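PDB 2CY5: epidermal growth factor receptor pathway substrate 8-like protein 1 from Mus musculus, which probably serves as an adaptor in epidermal growth factor receptor signalling, its phosphotyrosine-binding (PTB) domain docking peptide segments of partner proteins. Local coordinates for residues His12-Val17 with Val46-Met51; Val17-Gly22 with Val109-Gly114; Arg90-Leu95 with Gln113-Gly118. All coordinates share one frame; numbering follows the deposited sequence.

Interaction 1: His12-Val17 with Val46-Met51; sequences HVNHLV and VWAQEM
Val13 and Met51 face each other as an antiparallel hydrogen-bonded pair, and two strong backbone bonds join them, Val13 N to Met51 O (2.8 Å) and Met51 N to Val13 O. A second such pair, His15 with Gln49, repeats the pattern: His15 N bonds Gln49 O and Gln49 N bonds His15 O. Between them lies the non-hydrogen-bonded pair Asn14–Glu50, whose CA atoms come within 4.2 Å.

The polar side chains use water as well as each other. Water 1 donates to Asn14 OD1 and, weakly, to Glu50 OE1, while Asn14 ND2 is taken by Gln113 on the neighbouring strand. Glu50 OE2 receives a weak bond from His12 ND1 (3.4 Å), the carboxylate turned almost square to the ring. Water 2 donates hydrogen bonds to His15 O and to Trp47 O (2.7 Å), and also meets His15 ND1 in the ring plane. Since His15 NE2 bonds Thr18, both ring nitrogens have partners and the ring's rotation is probably fixed.

Apolar contacts flank this network. The selenium of selenomethionine Met51 rests against His15 CB (3.8 Å) and approaches the imidazole obliquely. His15 has CG anti to its own N (chi1 168°), which swings the ring away from 46-51 and over the peptide N of Val17. Farther along, Leu16 CD2 meets Ala48 CB (3.9 Å) and Leu16 CB meets Val46 CG1, near helix 30-42.

Leu16 and Val17 together oppose Phe111, a classic beta bulge in strand 9-20. Strand 9-20 beside strand 49-55, with a helix in the connection, is the first strand pairing of a PTB domain of the PH superfold.

Interaction 2: Val17-Gly22 with Val109-Gly114; sequences VTFCLG and VHFFQG
Val17 and Phe111 open an antiparallel pairing in which the axes of 17-20 and 109-114 approach to 4.8 Å, their N-to-C directions 166° apart. Phe111 N bonds Val17 O nearly straight, whereas the return bond, Val17 N to Phe111 O, is stretched to 3.5 Å and weak, consistent with the bulge at Leu16 and Val17. The next hydrogen-bonded pair, Phe19–Val109, is tighter: Val109 N to Phe19 O measures 2.8 Å.

Between these pairs Thr18 and His110 stand side by side. Thr18 OG1 lies beside the backbone N (chi1 -69°), which brings it to the edge of the imidazole, near its plane, for a 2.8 Å hydrogen bond with His110 ND1; His15 NE2 also bonds this hydroxyl. On the other face, Val109 CB sits over the Phe19 ring, 4.0 Å from its centroid, in a CH-pi contact. Leu21 CG presses unusually close to Val109 CG2 (3.4 Å), so Val109 is wedged between ring and leucine. Phe19 CE2 also touches Phe111 CE2, at the rim of the Phe111 ring.

Cys20 forms a disulfide with Cys20 of the second subunit, and Thr18 adds backbone bonds to that subunit. On the Val17, Phe19 and Phe111 face, Val17 and Phe19 meet helix 30-42, while Phe111 packs on Leu94 and Leu96 of strand 94-99, the next strand of the sheet.

Interaction 3: Arg90-Leu95 with Gln113-Gly118; sequences RSRSLL and QGLLLG
Arg92 lays one face of its guanidinium on the side-chain amide of Gln113, the two planes only 21° apart, with Gln113 NE2 over the centre of the group, 3.8 Å from Arg92 CZ. At the guanidinium edge, in its plane, is Leu115 CD2. Gly114 O lies at the edge too, but so close that its position relative to NH1 is doubtful.

The stack lies at the open end of the beta hairpin formed by strands 94-99 and 108-114. Here Leu94 and Gln113 form an antiparallel non-hydrogen-bonded pair, CA to CA 4.8 Å, and Leu94 CD2 touches Gln113 CA. The glutamine side chain leaves the strand with CG opposite its own N (chi1 -176°) and extends to the arginine, while its OE1 takes a hydrogen bond from Asn14 ND2 of strand 9-20. One flat amide therefore serves both neighbours. A leucine in its place would probably leave Asn14 ND2 without its acceptor and Arg92 without a flat polar group to stack on.

Past the pair, the chain turns sharply away toward helix 118-133. A CB on Gly114 would run into Gly118 C, and Gly118 has a positive phi that favours glycine. Gly114 N, buried here, finds no partner in the model; Ser93 O is 3.7 Å from it. The type I turn that follows is closed by Gly118 N, bonded to Leu115 O at 3.2 Å.

From the N terminus, strand 9-20 supplies both 12-17 and 17-22, which share Val17. Interaction 1 closes first, on 46-51, after a loop that holds helix 30-42. Interaction 2 stays open across the chain until strand 108-114 returns, so its loop crosses that of interaction 1. Interaction 3 opens only after interaction 1 has closed; its short hairpin loop begins within the span of interaction 2 and ends on the same strand, sharing Gln113 and Gly114. Side by side, the contacts tie strands 49-55, 9-20, 108-114 and 94-99 into one continuous sheet: Asn14 O meets Gln113 N, and Phe112 O meets Leu95 N. The last segment then leads into helix 118-133.

Interaction 1: His12-Val17 with Val46-Met51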
# COMPACT_ATOMS: atom_id res chain seq x y z
N HIS A 12 -19.14 -1.31 -9.55
CA HIS A 12 -18.50 -2.59 -9.29
C HIS A 12 -17.36 -2.71 -10.32
O HIS A 12 -17.54 -2.38 -11.52
CB HIS A 12 -19.44 -3.72 -9.50
CG HIS A 12 -20.50 -3.79 -8.43
ND1 HIS A 12 -20.51 -4.79 -7.48
CD2 HIS A 12 -21.50 -2.94 -8.12
CE1 HIS A 12 -21.48 -4.53 -6.63
NE2 HIS A 12 -22.10 -3.42 -7.00
N VAL A 13 -16.16 -3.14 -9.84
CA VAL A 13 -15.09 -3.32 -10.79
C VAL A 13 -14.36 -4.61 -10.36
O VAL A 13 -14.59 -5.07 -9.25
CB VAL A 13 -14.03 -2.13 -10.67
CG1 VAL A 13 -14.72 -0.80 -10.99
CG2 VAL A 13 -13.47 -2.13 -9.28
N ASN A 14 -13.41 -5.02 -11.18
CA ASN A 14 -12.50 -6.12 -10.80
C ASN A 14 -11.12 -5.50 -10.66
O ASN A 14 -10.54 -4.97 -11.62
CB ASN A 14 -12.41 -7.12 -12.00
CG ASN A 14 -13.67 -8.05 -12.06
OD1 ASN A 14 -14.27 -8.24 -11.12
ND2 ASN A 14 -14.00 -8.53 -13.17
N HIS A 15 -10.54 -5.63 -9.50
CA HIS A 15 -9.15 -5.12 -9.42
C HIS A 15 -8.27 -6.13 -10.14
O HIS A 15 -8.45 -7.37 -9.96
CB HIS A 15 -8.84 -5.08 -7.90
CG HIS A 15 -7.37 -4.85 -7.68
ND1 HIS A 15 -6.45 -5.90 -7.48
CD2 HIS A 15 -6.64 -3.71 -7.69
CE1 HIS A 15 -5.23 -5.38 -7.39
NE2 HIS A 15 -5.31 -4.06 -7.51
N LEU A 16 -7.34 -5.72 -10.96
CA LEU A 16 -6.50 -6.68 -11.65
C LEU A 16 -5.10 -6.73 -10.99
O LEU A 16 -4.65 -7.81 -10.76
CB LEU A 16 -6.28 -6.28 -13.08
CG LEU A 16 -7.66 -6.21 -13.83
CD1 LEU A 16 -7.31 -5.90 -15.35
CD2 LEU A 16 -8.28 -7.63 -13.78
N VAL A 17 -4.42 -5.60 -10.76
CA VAL A 17 -3.03 -5.65 -10.19
C VAL A 17 -2.68 -4.22 -9.66
O VAL A 17 -3.31 -3.21 -10.08
CB VAL A 17 -2.01 -5.98 -11.41
CG1 VAL A 17 -1.64 -4.74 -12.25
CG2 VAL A 17 -0.71 -6.50 -10.76
N VAL A 46 -1.76 -11.85 -12.53
CA VAL A 46 -2.95 -11.01 -12.53
C VAL A 46 -4.14 -11.86 -12.24
O VAL A 46 -4.39 -12.78 -13.00
CB VAL A 46 -3.06 -10.34 -13.92
CG1 VAL A 46 -4.36 -9.52 -14.06
CG2 VAL A 46 -1.84 -9.41 -14.14
N TRP A 47 -4.90 -11.58 -11.20
CA TRP A 47 -6.10 -12.36 -10.92
C TRP A 47 -7.20 -11.35 -10.49
O TRP A 47 -7.03 -10.63 -9.53
CB TRP A 47 -5.90 -13.41 -9.78
CG TRP A 47 -4.84 -14.45 -10.20
CD1 TRP A 47 -3.44 -14.28 -10.14
CD2 TRP A 47 -5.06 -15.68 -10.94
NE1 TRP A 47 -2.80 -15.32 -10.83
CE2 TRP A 47 -3.73 -16.18 -11.31
CE3 TRP A 47 -6.20 -16.40 -11.33
CZ2 TRP A 47 -3.56 -17.38 -12.06
CZ3 TRP A 47 -6.02 -17.61 -12.08
CH2 TRP A 47 -4.70 -18.08 -12.42
N ALA A 48 -8.29 -11.34 -11.26
CA ALA A 48 -9.44 -10.46 -11.09
C ALA A 48 -10.14 -10.65 -9.80
O ALA A 48 -10.56 -11.77 -9.38
CB ALA A 48 -10.40 -10.62 -12.33
N GLN A 49 -10.28 -9.58 -9.08
CA GLN A 49 -10.97 -9.67 -7.78
C GLN A 49 -12.04 -8.67 -7.78
O GLN A 49 -11.74 -7.48 -7.92
CB GLN A 49 -10.00 -9.40 -6.66
CG GLN A 49 -10.64 -9.36 -5.30
CD GLN A 49 -9.57 -9.31 -4.16
OE1 GLN A 49 -8.56 -10.04 -4.21
NE2 GLN A 49 -9.79 -8.46 -3.13
N GLU A 50 -13.30 -9.07 -7.49
CA GLU A 50 -14.39 -8.10 -7.58
C GLU A 50 -14.40 -7.17 -6.42
O GLU A 50 -14.16 -7.53 -5.31
CB GLU A 50 -15.78 -8.81 -7.77
CG GLU A 50 -16.86 -7.71 -8.13
CD GLU A 50 -18.27 -8.33 -8.37
OE1 GLU A 50 -18.31 -9.22 -9.25
OE2 GLU A 50 -19.28 -7.95 -7.71
N MSE A 51 -14.63 -5.88 -6.68
CA MSE A 51 -14.64 -4.91 -5.60
C MSE A 51 -15.62 -3.80 -5.96
O MSE A 51 -15.98 -3.57 -7.11
CB MSE A 51 -13.24 -4.20 -5.51
CG MSE A 51 -12.21 -4.89 -4.75
SE MSE A 51 -10.56 -3.80 -4.80
CE MSE A 51 -9.61 -5.35 -3.92
O HOH W 1 -16.40 -9.79 -11.92
O HOH W 2 -6.76 -8.66 -7.68

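Interaction 2: Val17-Gly22 with Val109-Gly114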
# COMPACT_ATOMS: atom_id res chain seq x y z
N VAL A 17 -4.42 -5.60 -10.76
CA VAL A 17 -3.03 -5.65 -10.19
C VAL A 17 -2.68 -4.22 -9.66
O VAL A 17 -3.31 -3.21 -10.08
CB VAL A 17 -2.01 -5.98 -11.41
CG1 VAL A 17 -1.64 -4.74 -12.25
CG2 VAL A 17 -0.71 -6.50 -10.76
N THR A 18 -1.81 -4.14 -8.63
CA THR A 18 -1.25 -2.91 -8.15
C THR A 18 0.28 -3.17 -8.17
O THR A 18 0.73 -4.27 -7.66
CB THR A 18 -1.69 -2.69 -6.79
OG1 THR A 18 -3.11 -2.40 -6.74
CG2 THR A 18 -0.89 -1.48 -6.18
N PHE A 19 1.10 -2.30 -8.71
CA PHE A 19 2.53 -2.51 -8.68
C PHE A 19 3.23 -1.18 -8.49
O PHE A 19 2.64 -0.12 -8.83
CB PHE A 19 2.99 -3.29 -9.96
CG PHE A 19 2.84 -2.53 -11.28
CD1 PHE A 19 3.65 -1.50 -11.59
CD2 PHE A 19 1.81 -2.93 -12.17
CE1 PHE A 19 3.49 -0.79 -12.85
CE2 PHE A 19 1.61 -2.26 -13.42
CZ PHE A 19 2.43 -1.20 -13.75
N CYS A 20 4.43 -1.17 -7.91
CA CYS A 20 5.12 0.10 -7.55
C CYS A 20 5.79 0.59 -8.81
O CYS A 20 6.23 -0.20 -9.70
CB CYS A 20 6.32 -0.18 -6.46
SG CYS A 20 5.32 -1.06 -5.13
N LEU A 21 5.91 1.87 -8.86
CA LEU A 21 6.60 2.52 -10.03
C LEU A 21 7.92 3.09 -9.58
O LEU A 21 7.91 3.99 -8.81
CB LEU A 21 5.93 3.78 -10.59
CG LEU A 21 4.77 3.61 -11.44
CD1 LEU A 21 4.30 4.93 -11.95
CD2 LEU A 21 5.21 2.76 -12.66
N GLY A 22 9.01 2.63 -10.12
CA GLY A 22 10.32 3.17 -9.74
C GLY A 22 10.90 3.99 -10.91
O GLY A 22 10.62 3.66 -12.07
N VAL A 109 0.87 2.00 -9.37
CA VAL A 109 -0.10 1.94 -10.46
C VAL A 109 -1.19 0.91 -10.05
O VAL A 109 -0.83 -0.23 -9.71
CB VAL A 109 0.58 1.46 -11.71
CG1 VAL A 109 -0.55 1.07 -12.79
CG2 VAL A 109 1.56 2.60 -12.13
N HIS A 110 -2.46 1.29 -10.08
CA HIS A 110 -3.52 0.31 -9.81
C HIS A 110 -4.36 0.13 -11.18
O HIS A 110 -4.75 1.14 -11.85
CB HIS A 110 -4.46 0.83 -8.80
CG HIS A 110 -3.85 1.22 -7.47
ND1 HIS A 110 -3.64 0.30 -6.46
CD2 HIS A 110 -3.37 2.42 -7.01
CE1 HIS A 110 -3.04 0.92 -5.44
NE2 HIS A 110 -2.85 2.19 -5.75
N PHE A 111 -4.59 -1.11 -11.60
CA PHE A 111 -5.42 -1.35 -12.80
C PHE A 111 -6.70 -2.07 -12.36
O PHE A 111 -6.67 -3.11 -11.59
CB PHE A 111 -4.70 -2.26 -13.78
CG PHE A 111 -3.83 -1.57 -14.75
CD1 PHE A 111 -4.36 -0.89 -15.80
CD2 PHE A 111 -2.44 -1.67 -14.63
CE1 PHE A 111 -3.55 -0.32 -16.79
CE2 PHE A 111 -1.58 -1.10 -15.60
CZ PHE A 111 -2.12 -0.42 -16.73
N PHE A 112 -7.84 -1.58 -12.95
CA PHE A 112 -9.18 -2.17 -12.70
C PHE A 112 -9.87 -2.38 -14.00
O PHE A 112 -9.61 -1.68 -14.98
CB PHE A 112 -10.05 -1.26 -11.81
CG PHE A 112 -9.41 -0.89 -10.51
CD1 PHE A 112 -8.54 0.25 -10.42
CD2 PHE A 112 -9.73 -1.54 -9.36
CE1 PHE A 112 -8.04 0.73 -9.18
CE2 PHE A 112 -9.22 -1.09 -8.04
CZ PHE A 112 -8.39 0.07 -7.96
N GLN A 113 -10.66 -3.44 -14.06
CA GLN A 113 -11.41 -3.82 -15.29
C GLN A 113 -12.78 -3.32 -14.98
O GLN A 113 -13.32 -3.52 -13.91
CB GLN A 113 -11.53 -5.29 -15.36
CG GLN A 113 -12.17 -5.78 -16.55
CD GLN A 113 -12.01 -7.27 -16.58
OE1 GLN A 113 -12.27 -8.03 -15.58
NE2 GLN A 113 -11.57 -7.72 -17.73
N GLY A 114 -13.41 -2.63 -15.91
CA GLY A 114 -14.72 -2.11 -15.52
C GLY A 114 -15.68 -3.24 -15.92
O GLY A 114 -15.26 -4.10 -16.71

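Interaction 3: Arg90-Leu95 with Gln113-Gly118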
# COMPACT_ATOMS: atom_id res chain seq x y z
N ARG A 90 -7.67 -6.53 -26.49
CA ARG A 90 -8.68 -6.55 -25.46
C ARG A 90 -9.81 -5.71 -26.02
O ARG A 90 -9.56 -4.67 -26.65
CB ARG A 90 -8.09 -5.97 -24.20
CG ARG A 90 -8.32 -6.80 -22.94
CD ARG A 90 -7.24 -6.42 -21.90
NE ARG A 90 -7.35 -7.15 -20.63
CZ ARG A 90 -6.32 -7.32 -19.80
NH1 ARG A 90 -5.13 -6.80 -20.15
NH2 ARG A 90 -6.45 -8.06 -18.68
N SER A 91 -11.04 -6.20 -25.86
CA SER A 91 -12.23 -5.50 -26.35
C SER A 91 -12.73 -4.46 -25.30
O SER A 91 -13.61 -3.67 -25.61
CB SER A 91 -13.34 -6.51 -26.60
OG SER A 91 -13.76 -7.08 -25.37
N ARG A 92 -12.14 -4.51 -24.07
CA ARG A 92 -12.42 -3.63 -22.89
C ARG A 92 -11.48 -2.58 -22.44
O ARG A 92 -10.28 -2.70 -22.50
CB ARG A 92 -12.64 -4.41 -21.65
CG ARG A 92 -13.85 -5.05 -21.58
CD ARG A 92 -14.18 -5.18 -20.19
NE ARG A 92 -14.68 -6.52 -19.92
CZ ARG A 92 -15.13 -6.87 -18.73
NH1 ARG A 92 -15.15 -5.99 -17.77
NH2 ARG A 92 -15.54 -8.09 -18.46
N SER A 93 -12.11 -1.75 -21.64
CA SER A 93 -11.40 -0.63 -21.11
C SER A 93 -10.81 -0.94 -19.69
O SER A 93 -11.38 -1.64 -18.88
CB SER A 93 -12.36 0.59 -21.13
OG SER A 93 -11.69 1.86 -21.33
N LEU A 94 -9.61 -0.51 -19.44
CA LEU A 94 -9.10 -0.66 -18.08
C LEU A 94 -9.12 0.77 -17.45
O LEU A 94 -8.85 1.79 -18.13
CB LEU A 94 -7.66 -1.05 -18.16
CG LEU A 94 -7.59 -2.47 -18.84
CD1 LEU A 94 -6.12 -2.85 -18.82
CD2 LEU A 94 -8.51 -3.55 -18.11
N LEU A 95 -9.34 0.81 -16.15
CA LEU A 95 -9.27 2.02 -15.42
C LEU A 95 -7.81 2.04 -14.77
O LEU A 95 -7.39 1.09 -14.06
CB LEU A 95 -10.28 2.00 -14.29
CG LEU A 95 -10.04 3.25 -13.39
CD1 LEU A 95 -10.40 4.59 -14.08
CD2 LEU A 95 -10.99 3.16 -12.04
N GLN A 113 -10.66 -3.44 -14.06
CA GLN A 113 -11.41 -3.82 -15.29
C GLN A 113 -12.78 -3.32 -14.98
O GLN A 113 -13.32 -3.52 -13.91
CB GLN A 113 -11.53 -5.29 -15.36
CG GLN A 113 -12.17 -5.78 -16.55
CD GLN A 113 -12.01 -7.27 -16.58
OE1 GLN A 113 -12.27 -8.03 -15.58
NE2 GLN A 113 -11.57 -7.72 -17.73
N GLY A 114 -13.41 -2.63 -15.91
CA GLY A 114 -14.72 -2.11 -15.52
C GLY A 114 -15.68 -3.24 -15.92
O GLY A 114 -15.26 -4.10 -16.71
N LEU A 115 -16.90 -3.27 -15.37
CA LEU A 115 -17.85 -4.26 -15.84
C LEU A 115 -18.89 -3.55 -16.80
O LEU A 115 -18.56 -2.94 -17.82
CB LEU A 115 -18.52 -4.83 -14.65
CG LEU A 115 -17.36 -5.33 -13.68
CD1 LEU A 115 -17.87 -5.75 -12.29
CD2 LEU A 115 -16.78 -6.59 -14.44
N LEU A 116 -20.14 -3.56 -16.38
CA LEU A 116 -21.15 -2.96 -17.31
C LEU A 116 -20.94 -1.43 -17.55
O LEU A 116 -21.07 -0.96 -18.68
CB LEU A 116 -22.58 -3.25 -16.74
CG LEU A 116 -23.68 -2.93 -17.77
CD1 LEU A 116 -23.66 -3.68 -19.11
CD2 LEU A 116 -24.92 -3.42 -16.98
N LEU A 117 -20.53 -0.70 -16.52
CA LEU A 117 -20.28 0.72 -16.65
C LEU A 117 -18.95 1.13 -17.29
O LEU A 117 -18.77 2.27 -17.52
CB LEU A 117 -20.53 1.42 -15.30
CG LEU A 117 -22.05 1.25 -14.94
CD1 LEU A 117 -22.40 1.75 -13.55
CD2 LEU A 117 -22.91 2.10 -16.00
N GLY A 118 -18.08 0.23 -17.69
CA GLY A 118 -16.84 0.61 -18.38
C GLY A 118 -15.93 1.43 -17.46
O GLY A 118 -16.35 1.92 -16.40